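Local atomic coordinates of flap endonuclease 1 (Desulfurococcus amylolyticus, PDB entry 3ORY), a protein that probably cleaves single-stranded 5' flaps from branched DNA during replication and repair, as structure-specific nucleases of the FEN1/XPG family do. Residues A[38-43]-A[200-205]; A[80-83]-A[88-91]; A[241-246]-A[266-271]; A[273-278]-A[288-293]; A[191-196]-A[294-299]. All blocks are in the same frame, centred on the assembly; numbering follows the deposited sequence.

Contact 1: residues A[38-43]-A[200-205]; sequences IVIDGY and RNLTIS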
# COMPACT_ATOMS: atom_id res chain seq x y z
N ILE A 38 0.22 -4.06 13.75
CA ILE A 38 -0.02 -3.22 12.58
C ILE A 38 -0.70 -4.07 11.52
O ILE A 38 -0.20 -5.15 11.16
CB ILE A 38 1.30 -2.60 12.02
CG1 ILE A 38 2.00 -1.74 13.08
CG2 ILE A 38 1.04 -1.78 10.74
CD1 ILE A 38 1.24 -0.55 13.56
N VAL A 39 -1.85 -3.61 11.04
CA VAL A 39 -2.55 -4.34 9.99
C VAL A 39 -2.20 -3.78 8.61
O VAL A 39 -2.53 -2.64 8.28
CB VAL A 39 -4.08 -4.47 10.26
CG1 VAL A 39 -4.76 -3.13 10.41
CG2 VAL A 39 -4.76 -5.32 9.19
N ILE A 40 -1.53 -4.60 7.81
CA ILE A 40 -0.95 -4.15 6.55
C ILE A 40 -1.81 -4.57 5.37
O ILE A 40 -2.06 -5.77 5.17
CB ILE A 40 0.49 -4.71 6.36
CG1 ILE A 40 1.35 -4.36 7.59
CG2 ILE A 40 1.12 -4.18 5.06
CD1 ILE A 40 2.65 -5.21 7.70
N ASP A 41 -2.28 -3.60 4.60
CA ASP A 41 -3.07 -3.94 3.43
C ASP A 41 -2.20 -4.75 2.48
O ASP A 41 -1.10 -4.34 2.12
CB ASP A 41 -3.63 -2.70 2.74
CG ASP A 41 -4.53 -3.06 1.59
OD1 ASP A 41 -5.72 -3.35 1.84
OD2 ASP A 41 -4.04 -3.09 0.44
N GLY A 42 -2.71 -5.93 2.14
CA GLY A 42 -1.97 -6.93 1.37
C GLY A 42 -1.64 -6.49 -0.05
O GLY A 42 -0.48 -6.48 -0.43
N TYR A 43 -2.66 -6.12 -0.83
CA TYR A 43 -2.44 -5.74 -2.23
C TYR A 43 -1.52 -4.53 -2.34
O TYR A 43 -0.63 -4.51 -3.18
CB TYR A 43 -3.77 -5.48 -2.98
CG TYR A 43 -4.61 -6.71 -3.27
CD1 TYR A 43 -4.29 -7.95 -2.70
CD2 TYR A 43 -5.74 -6.64 -4.09
CE1 TYR A 43 -5.08 -9.08 -2.95
CE2 TYR A 43 -6.52 -7.77 -4.35
CZ TYR A 43 -6.19 -8.98 -3.78
OH TYR A 43 -6.96 -10.10 -4.01
N ARG A 200 2.07 5.22 7.14
CA ARG A 200 2.58 5.15 5.77
C ARG A 200 4.08 4.87 5.75
O ARG A 200 4.77 5.11 6.74
CB ARG A 200 2.30 6.45 5.01
CG ARG A 200 0.81 6.74 4.82
CD ARG A 200 0.62 8.02 4.02
NE ARG A 200 0.92 7.83 2.60
CZ ARG A 200 1.99 8.31 1.96
NH1 ARG A 200 2.90 9.05 2.61
NH2 ARG A 200 2.14 8.06 0.67
N ASN A 201 4.55 4.35 4.61
CA ASN A 201 5.98 4.08 4.33
C ASN A 201 6.56 2.83 4.99
O ASN A 201 7.75 2.55 4.84
CB ASN A 201 6.87 5.30 4.62
CG ASN A 201 6.44 6.55 3.86
OD1 ASN A 201 6.62 7.67 4.33
ND2 ASN A 201 5.88 6.36 2.68
N LEU A 202 5.74 2.10 5.73
CA LEU A 202 6.21 0.92 6.45
C LEU A 202 6.78 -0.15 5.51
O LEU A 202 7.71 -0.86 5.88
CB LEU A 202 5.09 0.33 7.32
CG LEU A 202 5.50 -0.59 8.46
CD1 LEU A 202 6.03 0.19 9.68
CD2 LEU A 202 4.33 -1.47 8.85
N THR A 203 6.26 -0.24 4.29
CA THR A 203 6.72 -1.26 3.35
C THR A 203 7.93 -0.80 2.54
O THR A 203 8.53 -1.59 1.82
CB THR A 203 5.60 -1.70 2.39
OG1 THR A 203 5.11 -0.56 1.68
CG2 THR A 203 4.46 -2.36 3.16
N ILE A 204 8.29 0.48 2.66
CA ILE A 204 9.35 1.06 1.83
C ILE A 204 10.37 1.92 2.58
O ILE A 204 11.19 2.59 1.95
CB ILE A 204 8.77 1.92 0.65
CG1 ILE A 204 7.91 3.09 1.18
CG2 ILE A 204 8.02 1.04 -0.36
CD1 ILE A 204 7.66 4.23 0.16
N SER A 205 10.32 1.91 3.92
CA SER A 205 11.18 2.78 4.72
C SER A 205 12.66 2.38 4.64
O SER A 205 12.98 1.25 4.27
CB SER A 205 10.71 2.86 6.18
OG SER A 205 10.68 1.59 6.81

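Contact 2: residues A[80-83]-A[88-91]; sequences INIV and KPVY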
# COMPACT_ATOMS: atom_id res chain seq x y z
N ILE A 80 10.34 -9.66 7.77
CA ILE A 80 11.42 -9.97 8.71
C ILE A 80 11.87 -8.71 9.44
O ILE A 80 11.96 -8.70 10.67
CB ILE A 80 12.62 -10.66 8.03
CG1 ILE A 80 12.22 -12.06 7.58
CG2 ILE A 80 13.83 -10.76 8.99
CD1 ILE A 80 13.32 -12.80 6.83
N ASN A 81 12.14 -7.64 8.68
CA ASN A 81 12.58 -6.36 9.26
C ASN A 81 11.58 -5.78 10.24
O ASN A 81 11.95 -5.25 11.29
CB ASN A 81 12.81 -5.32 8.18
CG ASN A 81 14.05 -5.56 7.39
OD1 ASN A 81 15.12 -5.92 7.93
ND2 ASN A 81 13.95 -5.35 6.08
N ILE A 82 10.30 -5.88 9.88
CA ILE A 82 9.20 -5.37 10.69
C ILE A 82 9.15 -6.12 12.03
O ILE A 82 9.09 -5.51 13.09
CB ILE A 82 7.87 -5.47 9.90
CG1 ILE A 82 7.84 -4.39 8.82
CG2 ILE A 82 6.67 -5.33 10.80
CD1 ILE A 82 6.65 -4.52 7.86
N VAL A 83 9.22 -7.45 11.96
CA VAL A 83 9.31 -8.30 13.15
C VAL A 83 10.57 -8.00 14.00
O VAL A 83 10.47 -7.93 15.23
CB VAL A 83 9.22 -9.80 12.78
CG1 VAL A 83 9.57 -10.68 13.97
CG2 VAL A 83 7.81 -10.13 12.25
N LYS A 88 4.27 -6.31 15.50
CA LYS A 88 3.50 -7.53 15.28
C LYS A 88 2.63 -7.35 14.04
O LYS A 88 1.54 -6.77 14.13
CB LYS A 88 2.68 -7.88 16.52
CG LYS A 88 3.56 -8.10 17.77
CD LYS A 88 2.74 -8.53 18.97
CE LYS A 88 3.67 -8.92 20.12
NZ LYS A 88 2.95 -8.95 21.41
N PRO A 89 3.11 -7.82 12.87
CA PRO A 89 2.35 -7.54 11.66
C PRO A 89 1.26 -8.57 11.37
O PRO A 89 1.40 -9.76 11.67
CB PRO A 89 3.43 -7.58 10.57
CG PRO A 89 4.43 -8.60 11.07
CD PRO A 89 4.31 -8.64 12.60
N VAL A 90 0.17 -8.08 10.78
CA VAL A 90 -0.87 -8.93 10.23
C VAL A 90 -1.28 -8.31 8.89
O VAL A 90 -1.46 -7.10 8.79
CB VAL A 90 -2.09 -9.09 11.20
CG1 VAL A 90 -2.58 -7.74 11.73
CG2 VAL A 90 -3.24 -9.89 10.55
N TYR A 91 -1.39 -9.14 7.87
CA TYR A 91 -1.79 -8.66 6.55
C TYR A 91 -3.28 -8.86 6.37
O TYR A 91 -3.88 -9.71 7.02
CB TYR A 91 -0.99 -9.39 5.45
CG TYR A 91 0.44 -8.90 5.37
CD1 TYR A 91 0.81 -7.90 4.46
CD2 TYR A 91 1.43 -9.42 6.20
CE1 TYR A 91 2.14 -7.45 4.38
CE2 TYR A 91 2.74 -8.98 6.14
CZ TYR A 91 3.09 -7.99 5.23
OH TYR A 91 4.39 -7.57 5.18

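Contact 3: residues A[241-246]-A[266-271]; sequences IDIGIL and QLVKAY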
# COMPACT_ATOMS: atom_id res chain seq x y z
N ILE A 241 -14.42 11.63 2.65
CA ILE A 241 -14.88 10.61 1.71
C ILE A 241 -15.18 11.25 0.35
O ILE A 241 -14.80 10.73 -0.69
CB ILE A 241 -16.10 9.85 2.27
CG1 ILE A 241 -15.67 8.97 3.45
CG2 ILE A 241 -16.76 9.01 1.16
CD1 ILE A 241 -16.85 8.38 4.26
N ASP A 242 -15.85 12.40 0.36
CA ASP A 242 -16.20 13.08 -0.88
C ASP A 242 -14.95 13.49 -1.67
O ASP A 242 -14.94 13.42 -2.90
CB ASP A 242 -17.11 14.28 -0.62
CG ASP A 242 -18.59 13.88 -0.51
OD1 ASP A 242 -18.93 12.70 -0.71
OD2 ASP A 242 -19.43 14.75 -0.21
N ILE A 243 -13.90 13.91 -0.96
CA ILE A 243 -12.63 14.21 -1.61
C ILE A 243 -12.15 12.97 -2.37
O ILE A 243 -11.76 13.07 -3.55
CB ILE A 243 -11.55 14.72 -0.63
CG1 ILE A 243 -11.94 16.11 -0.10
CG2 ILE A 243 -10.19 14.82 -1.33
CD1 ILE A 243 -11.13 16.55 1.13
N GLY A 244 -12.22 11.81 -1.72
CA GLY A 244 -11.82 10.55 -2.36
C GLY A 244 -12.62 10.22 -3.60
O GLY A 244 -12.06 9.74 -4.61
N ILE A 245 -13.93 10.46 -3.53
CA ILE A 245 -14.85 10.21 -4.65
C ILE A 245 -14.50 11.10 -5.85
O ILE A 245 -14.55 10.66 -7.01
CB ILE A 245 -16.33 10.36 -4.21
CG1 ILE A 245 -16.71 9.23 -3.24
CG2 ILE A 245 -17.26 10.37 -5.42
CD1 ILE A 245 -18.05 9.41 -2.50
N LEU A 246 -14.14 12.35 -5.57
CA LEU A 246 -13.74 13.27 -6.65
C LEU A 246 -12.46 12.80 -7.32
O LEU A 246 -12.28 12.97 -8.53
CB LEU A 246 -13.58 14.70 -6.12
CG LEU A 246 -14.88 15.40 -5.72
CD1 LEU A 246 -14.58 16.82 -5.26
CD2 LEU A 246 -15.85 15.41 -6.88
N GLN A 266 -10.60 21.95 -1.86
CA GLN A 266 -11.13 23.29 -1.99
C GLN A 266 -12.62 23.24 -2.35
O GLN A 266 -13.43 23.93 -1.73
CB GLN A 266 -10.34 24.05 -3.07
CG GLN A 266 -10.05 25.50 -2.75
CD GLN A 266 -9.12 26.13 -3.79
OE1 GLN A 266 -9.09 25.71 -4.94
NE2 GLN A 266 -8.37 27.14 -3.37
N LEU A 267 -12.98 22.38 -3.31
CA LEU A 267 -14.36 22.28 -3.78
C LEU A 267 -15.36 21.77 -2.74
O LEU A 267 -16.46 22.31 -2.59
CB LEU A 267 -14.45 21.41 -5.04
CG LEU A 267 -13.82 21.96 -6.33
CD1 LEU A 267 -13.94 20.94 -7.46
CD2 LEU A 267 -14.43 23.31 -6.73
N VAL A 268 -14.98 20.70 -2.05
CA VAL A 268 -15.84 20.10 -1.04
C VAL A 268 -16.09 21.10 0.09
O VAL A 268 -17.20 21.21 0.59
CB VAL A 268 -15.25 18.77 -0.52
CG1 VAL A 268 -15.97 18.32 0.73
CG2 VAL A 268 -15.37 17.69 -1.62
N LYS A 269 -15.05 21.85 0.48
CA LYS A 269 -15.21 22.88 1.50
C LYS A 269 -16.09 24.05 1.05
O LYS A 269 -16.91 24.54 1.82
CB LYS A 269 -13.85 23.37 2.02
CG LYS A 269 -13.13 22.31 2.87
CD LYS A 269 -11.73 22.75 3.26
CE LYS A 269 -11.73 23.60 4.52
NZ LYS A 269 -10.31 23.87 4.92
N ALA A 270 -15.96 24.45 -0.21
CA ALA A 270 -16.70 25.61 -0.73
C ALA A 270 -18.19 25.33 -0.90
O ALA A 270 -19.03 26.22 -0.73
CB ALA A 270 -16.08 26.08 -2.05
N TYR A 271 -18.52 24.08 -1.21
CA TYR A 271 -19.89 23.70 -1.50
C TYR A 271 -20.52 22.74 -0.49
O TYR A 271 -21.66 22.30 -0.67
CB TYR A 271 -19.97 23.16 -2.93
CG TYR A 271 -19.58 24.22 -3.91
CD1 TYR A 271 -20.48 25.23 -4.26
CD2 TYR A 271 -18.30 24.27 -4.46
CE1 TYR A 271 -20.13 26.24 -5.14
CE2 TYR A 271 -17.93 25.26 -5.34
CZ TYR A 271 -18.85 26.25 -5.68
OH TYR A 271 -18.50 27.25 -6.56

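Contact 4: residues A[273-278]-A[288-293]; sequences GIEKIP and VDVIAI. With PO4 (phosphate ion), chain D.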
# COMPACT_ATOMS: atom_id res chain seq x y z
N GLY A 273 -19.77 19.62 0.24
CA GLY A 273 -20.00 18.28 -0.30
C GLY A 273 -19.88 18.29 -1.81
O GLY A 273 -19.31 19.21 -2.39
N ILE A 274 -20.44 17.27 -2.45
CA ILE A 274 -20.35 17.14 -3.90
C ILE A 274 -21.61 17.64 -4.61
O ILE A 274 -21.51 18.27 -5.67
CB ILE A 274 -20.04 15.68 -4.33
CG1 ILE A 274 -18.60 15.31 -3.95
CG2 ILE A 274 -20.23 15.49 -5.83
CD1 ILE A 274 -18.26 13.82 -4.14
N GLU A 275 -22.78 17.36 -4.05
CA GLU A 275 -24.05 17.56 -4.77
C GLU A 275 -24.35 19.01 -5.15
O GLU A 275 -25.06 19.27 -6.13
CB GLU A 275 -25.24 16.93 -4.03
CG GLU A 275 -25.31 15.38 -4.11
CD GLU A 275 -25.28 14.81 -5.54
OE1 GLU A 275 -25.54 13.59 -5.70
OE2 GLU A 275 -24.99 15.54 -6.51
N LYS A 276 -23.78 19.95 -4.39
CA LYS A 276 -23.96 21.39 -4.63
C LYS A 276 -22.88 22.02 -5.52
O LYS A 276 -23.04 23.15 -5.98
CB LYS A 276 -24.04 22.14 -3.31
CG LYS A 276 -25.32 21.89 -2.54
CD LYS A 276 -25.27 22.57 -1.20
CE LYS A 276 -26.67 22.81 -0.68
NZ LYS A 276 -26.63 23.75 0.48
N ILE A 277 -21.76 21.31 -5.73
CA ILE A 277 -20.70 21.78 -6.65
C ILE A 277 -21.37 22.08 -7.99
O ILE A 277 -22.11 21.23 -8.51
CB ILE A 277 -19.54 20.74 -6.81
CG1 ILE A 277 -18.84 20.50 -5.47
CG2 ILE A 277 -18.51 21.20 -7.86
CD1 ILE A 277 -17.75 19.42 -5.51
N PRO A 278 -21.15 23.29 -8.55
CA PRO A 278 -21.84 23.59 -9.80
C PRO A 278 -21.51 22.52 -10.84
O PRO A 278 -20.34 22.13 -10.97
CB PRO A 278 -21.27 24.96 -10.21
CG PRO A 278 -20.74 25.55 -8.96
CD PRO A 278 -20.23 24.37 -8.16
N VAL A 288 -22.37 8.79 -12.01
CA VAL A 288 -21.88 8.15 -10.79
C VAL A 288 -22.85 8.43 -9.65
O VAL A 288 -23.27 9.57 -9.47
CB VAL A 288 -20.47 8.73 -10.43
CG1 VAL A 288 -19.93 8.10 -9.18
CG2 VAL A 288 -19.48 8.54 -11.57
N ASP A 289 -23.21 7.41 -8.87
CA ASP A 289 -24.09 7.61 -7.70
C ASP A 289 -23.22 7.97 -6.50
O ASP A 289 -22.91 7.12 -5.67
CB ASP A 289 -24.93 6.35 -7.43
CG ASP A 289 -26.04 6.58 -6.41
OD1 ASP A 289 -26.01 7.58 -5.65
OD2 ASP A 289 -26.96 5.74 -6.36
N VAL A 290 -22.84 9.24 -6.41
CA VAL A 290 -21.85 9.68 -5.42
C VAL A 290 -22.35 9.56 -3.99
O VAL A 290 -21.57 9.34 -3.08
CB VAL A 290 -21.32 11.12 -5.69
CG1 VAL A 290 -20.62 11.19 -7.06
CG2 VAL A 290 -22.43 12.16 -5.57
N ILE A 291 -23.67 9.70 -3.79
CA ILE A 291 -24.23 9.57 -2.44
C ILE A 291 -24.17 8.13 -1.95
O ILE A 291 -23.78 7.86 -0.80
CB ILE A 291 -25.68 10.14 -2.33
CG1 ILE A 291 -25.69 11.65 -2.61
CG2 ILE A 291 -26.26 9.86 -0.93
CD1 ILE A 291 -27.09 12.32 -2.63
N ALA A 292 -24.52 7.19 -2.82
CA ALA A 292 -24.43 5.77 -2.47
C ALA A 292 -22.99 5.34 -2.17
O ALA A 292 -22.75 4.54 -1.26
CB ALA A 292 -25.04 4.90 -3.58
N ILE A 293 -22.04 5.87 -2.94
CA ILE A 293 -20.62 5.55 -2.72
C ILE A 293 -20.17 6.09 -1.35
O ILE A 293 -19.51 5.38 -0.60
CB ILE A 293 -19.70 6.10 -3.84
CG1 ILE A 293 -20.05 5.46 -5.18
CG2 ILE A 293 -18.24 5.81 -3.51
CD1 ILE A 293 -19.39 6.15 -6.40
P PO4 D . -22.87 14.77 -1.02
O1 PO4 D . -22.62 14.03 -2.31
O2 PO4 D . -24.20 14.33 -0.45
O3 PO4 D . -21.80 14.45 -0.02
O4 PO4 D . -22.87 16.24 -1.35
O HOH W 1 -25.88 10.23 -5.82

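Contact 5: residues A[191-196]-A[294-299]; sequences LLFGSP and KKYFLQ. With PO4 (phosphate ion), chain D.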
# COMPACT_ATOMS: atom_id res chain seq x y z
N LEU A 191 -8.26 5.48 5.92
CA LEU A 191 -8.78 6.67 6.62
C LEU A 191 -10.20 6.99 6.17
O LEU A 191 -11.06 7.29 7.00
CB LEU A 191 -7.87 7.88 6.40
CG LEU A 191 -6.47 7.77 7.02
CD1 LEU A 191 -5.59 8.93 6.59
CD2 LEU A 191 -6.56 7.71 8.55
N LEU A 192 -10.44 6.91 4.87
CA LEU A 192 -11.78 7.15 4.32
C LEU A 192 -12.77 6.13 4.87
O LEU A 192 -13.93 6.48 5.12
CB LEU A 192 -11.76 7.10 2.78
CG LEU A 192 -11.39 8.31 1.91
CD1 LEU A 192 -10.26 9.13 2.45
CD2 LEU A 192 -11.01 7.78 0.52
N PHE A 193 -12.30 4.90 5.08
CA PHE A 193 -13.08 3.82 5.69
C PHE A 193 -13.09 3.86 7.22
O PHE A 193 -13.57 2.92 7.88
CB PHE A 193 -12.55 2.46 5.22
CG PHE A 193 -12.89 2.11 3.80
CD1 PHE A 193 -14.23 2.06 3.38
CD2 PHE A 193 -11.88 1.78 2.89
CE1 PHE A 193 -14.55 1.69 2.05
CE2 PHE A 193 -12.19 1.41 1.57
CZ PHE A 193 -13.51 1.37 1.15
N GLY A 194 -12.56 4.95 7.78
CA GLY A 194 -12.71 5.22 9.20
C GLY A 194 -11.60 4.73 10.12
O GLY A 194 -11.79 4.70 11.34
N SER A 195 -10.45 4.35 9.57
CA SER A 195 -9.34 3.89 10.42
C SER A 195 -8.87 5.04 11.30
O SER A 195 -8.56 6.09 10.78
CB SER A 195 -8.17 3.40 9.59
OG SER A 195 -7.09 3.03 10.44
N PRO A 196 -8.81 4.84 12.63
CA PRO A 196 -8.34 5.89 13.54
C PRO A 196 -6.90 6.30 13.26
O PRO A 196 -6.53 7.46 13.48
CB PRO A 196 -8.44 5.23 14.92
CG PRO A 196 -9.52 4.22 14.77
CD PRO A 196 -9.38 3.69 13.36
N LYS A 294 -20.52 7.33 -1.05
CA LYS A 294 -20.23 7.91 0.27
C LYS A 294 -20.81 7.05 1.40
O LYS A 294 -20.09 6.69 2.35
CB LYS A 294 -20.79 9.34 0.36
CG LYS A 294 -20.55 10.00 1.73
CD LYS A 294 -21.10 11.43 1.81
CE LYS A 294 -22.64 11.44 1.89
NZ LYS A 294 -23.21 12.83 2.03
N LYS A 295 -22.10 6.73 1.30
CA LYS A 295 -22.75 5.91 2.35
C LYS A 295 -22.11 4.54 2.50
O LYS A 295 -22.08 3.98 3.60
CB LYS A 295 -24.26 5.79 2.11
CG LYS A 295 -25.01 7.12 2.22
CD LYS A 295 -26.52 6.92 2.04
CE LYS A 295 -27.29 8.24 2.20
NZ LYS A 295 -26.96 8.91 3.49
N TYR A 296 -21.62 3.99 1.38
CA TYR A 296 -20.89 2.72 1.45
C TYR A 296 -19.58 2.89 2.23
O TYR A 296 -19.27 2.10 3.13
CB TYR A 296 -20.61 2.11 0.07
CG TYR A 296 -19.81 0.85 0.23
CD1 TYR A 296 -20.43 -0.33 0.62
CD2 TYR A 296 -18.42 0.86 0.08
CE1 TYR A 296 -19.69 -1.49 0.82
CE2 TYR A 296 -17.67 -0.29 0.29
CZ TYR A 296 -18.32 -1.47 0.65
OH TYR A 296 -17.60 -2.63 0.88
N PHE A 297 -18.80 3.92 1.89
CA PHE A 297 -17.57 4.21 2.64
C PHE A 297 -17.82 4.37 4.14
O PHE A 297 -17.00 3.96 4.96
CB PHE A 297 -16.84 5.43 2.07
CG PHE A 297 -15.86 5.09 0.96
CD1 PHE A 297 -14.49 5.07 1.21
CD2 PHE A 297 -16.30 4.76 -0.32
CE1 PHE A 297 -13.56 4.74 0.20
CE2 PHE A 297 -15.38 4.42 -1.35
CZ PHE A 297 -14.01 4.42 -1.07
N LEU A 298 -18.96 4.95 4.49
CA LEU A 298 -19.34 5.09 5.90
C LEU A 298 -19.65 3.76 6.56
O LEU A 298 -19.41 3.60 7.74
CB LEU A 298 -20.54 6.04 6.08
CG LEU A 298 -20.31 7.54 5.82
CD1 LEU A 298 -21.65 8.28 5.78
CD2 LEU A 298 -19.40 8.13 6.89
N GLN A 299 -20.22 2.81 5.81
CA GLN A 299 -20.56 1.50 6.36
C GLN A 299 -20.19 0.40 5.38
O GLN A 299 -21.07 -0.21 4.76
CB GLN A 299 -22.06 1.41 6.68
CG GLN A 299 -22.52 2.46 7.67
CD GLN A 299 -23.80 2.08 8.34
OE1 GLN A 299 -23.81 1.32 9.31
NE2 GLN A 299 -24.92 2.62 7.84
P PO4 D . -22.87 14.77 -1.02
O1 PO4 D . -22.62 14.03 -2.31
O2 PO4 D . -24.20 14.33 -0.45
O3 PO4 D . -21.80 14.45 -0.02
O4 PO4 D . -22.87 16.24 -1.35
O HOH W 2 -15.81 5.64 6.82

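Contact 1: residues A[38-43]-A[200-205]
The strand carrying I40 passes the loop carrying L202 with their CA atoms 8.8 Å apart, so the backbones stay apart and side chains alone bridge them. L202 lies against two isoleucines of the strand. Its CD2 meets CG2 of I38 at 3.8 Å and, less closely, CD1 of I40 at 4.3 Å. The leucine reaches this spot because CG stands trans to its own backbone N (chi1 -160°), which sends the branched end to the strand. On I38 it is the short branch, CG2, that touches. T203 follows with its methyl: CG2 lies 4.3 Å from CG2 of I40, and the threonine also packs on A45, Q48 and F49 of helix 42-52. Beta-branched isoleucines suit a buried strand of the mixed sheet in this PIN-like nuclease fold, where strand 37-41 runs parallel to its neighbours 88-93 and 182-184. At its end D41 caps helix 42-52 by accepting from N44 N, and its carboxylate comes near that of E168, consistent with the acidic cluster of such nucleases. The loop itself is folded into a tight turn by I204 N bonding to N201 O at 3.1 Å.

Contact 2: residues A[80-83]-A[88-91]
I82 and V83, near the end of helix 70-84, close over P89 at the start of strand 88-93, where the chain returns to the sheet in a beta-alpha-beta crossover from strand 37-41 to its parallel neighbour. The two segments are joined by so short a connection that the CA atoms of V83 and K88 lie 6.2 Å apart. Apolar packing does all the work between them. I82 approaches with its methyl branch, CG2, which is trans to its backbone N and rests 4.0 Å from P89 CB; the two side chains slide past one another in opposite directions. V83 comes crosswise, at about a right angle. Polar bonds run elsewhere. K88 and V90 make the backbone bonds to I38 of the next strand, so the missing N-H of P89 costs none of them, and its compact ring offers the helix a flat apolar surface. P89 O accepts from the indole of W310, V83 O from the amide of N347, and Y91 OH is bonded to T79 OG1 one turn back in the helix. V83 CG2 meets the proline ring on its CD-CG side, 3.8 Å from P89 CD and 3.9 Å from P89 CG.

Contact 3: residues A[241-246]-A[266-271]
A backbone bond of 3.0 Å from L246 N to D242 O spans one helical turn and sets the side chains of both residues on the same flank, where V268 of the facing helix pushes in. The contact turns on a single methyl, V268 CG2. It lies 3.8 Å from L246 CD1, 4.0 Å from D242 CB and 4.1 Å from I243 CG1, so it rests against three residues of one helix face. In V268, CG1 lies anti to the backbone N (chi1 167°), which puts CG2 anti to the carbonyl carbon and facing the first helix. A small beta-branched valine suits this place, for the short axes approach to 9.7 Å and cross at 129°. Helix 237-247, the connecting segment and helix 261-271 probably correspond to the helix-three-turn-helix motif of the FEN1 family, which in relatives grips the duplex part of the DNA substrate. I243 also packs on A264 and L265, extending the interface one turn earlier along the second helix. D242 touches V268 through its CB alone, while its carboxylate end lies beside I274 and K294. Near the C-terminal end of helix 261-271, K269 NZ bonds to the carbonyl O of L233.

Contact 4: residues A[273-278]-A[288-293]
The apolar part of the contact pairs I274 with V290, whose CG2 methyls meet at 4.0 Å. I274 suits its buried position by also packing on I245, which V290 touches in turn. E275 bends at chi2 (-54°), folding the carboxylate back so that OE1 lies 3.4 Å from V290 CG2 and 3.7 Å from I291 CG1, while the CD1 end of I291 lies against the glutamate's CG. Among the hydrogen bonds, D289 caps helix 290-298: its OD1 accepts from A292 N at 3.2 Å, met from above the carboxylate plane. A water links the segments, giving a bond of 2.7 Å to D289 OD1 and a weak one to E275 OE1, and accepting from I291 N. The phosphate, probably from the crystallisation liquor, is held by hydrogen bonds: O4 takes both I274 N and E275 N at 2.9 Å, the second almost straight (177°). G273 suits the place before them because at its backbone angles (phi 135°) a side chain would press on the preceding carbonyl O. With K294 NZ donating to other phosphate oxygens, backbone amides and a lysine form a pocket suited to an anion, one that could perhaps receive a DNA phosphate.

Contact 5: residues A[191-196]-A[294-299]
The rings of F193 and F297 form an offset stack, and they are the tight part of this contact: their planes are parallel within 1° and their centroids 4.3 Å apart. Each covers one face of the other near the rim, F193 CE1 lying 3.5 Å from F297 CD1. L192 adds its CB, 3.7 Å from F297 CD1, and runs alongside the phenyl group in the same direction. Flat aromatic side chains suit this place, where the CA atoms of F193 and F297 come within 5.4 Å. The looser part holds Y296 and a water. Y296 leans against F193 obliquely, its CE2 4.1 Å from F193 CE1; CG trans to the backbone N (chi1 177°) lays its ring there, while its hydroxyl is bonded to E166. Between the backbones a water donates to L192 O at 2.7 Å and to F297 O at 2.8 Å, satisfying two carbonyls at helix ends. G194, with positive phi, closes the first helix in a Schellman motif and turns the chain away. Around the stack, F193 rests on A169 and A172 of helix 167-176, F297 on I241 of helix 237-247, and the contact thereby wedges helix 290-298 against helix 189-192, just before strand 197-200.

How the contacts relate
From the N terminus, strand 37-41 opens the loop that contact 1 closes at 200-205, and the short return of contact 2 lies wholly within it; the two share neighbouring parallel strands. Before contact 1 closes, 191-196 opens contact 5, so these two cross, and their segments are joined in sequence through strand 197-200, whose last residue begins 200-205. Contact 5 closes at 294-299, enclosing contact 3 and then contact 4, which follow one another in series and touch. Contacts 4 and 5 share helix 290-298 and reach the same phosphate. Contact 2 lies across the chain's centre from contacts 3 and 4, and contact 5 ties the helical part to the region of the sheet.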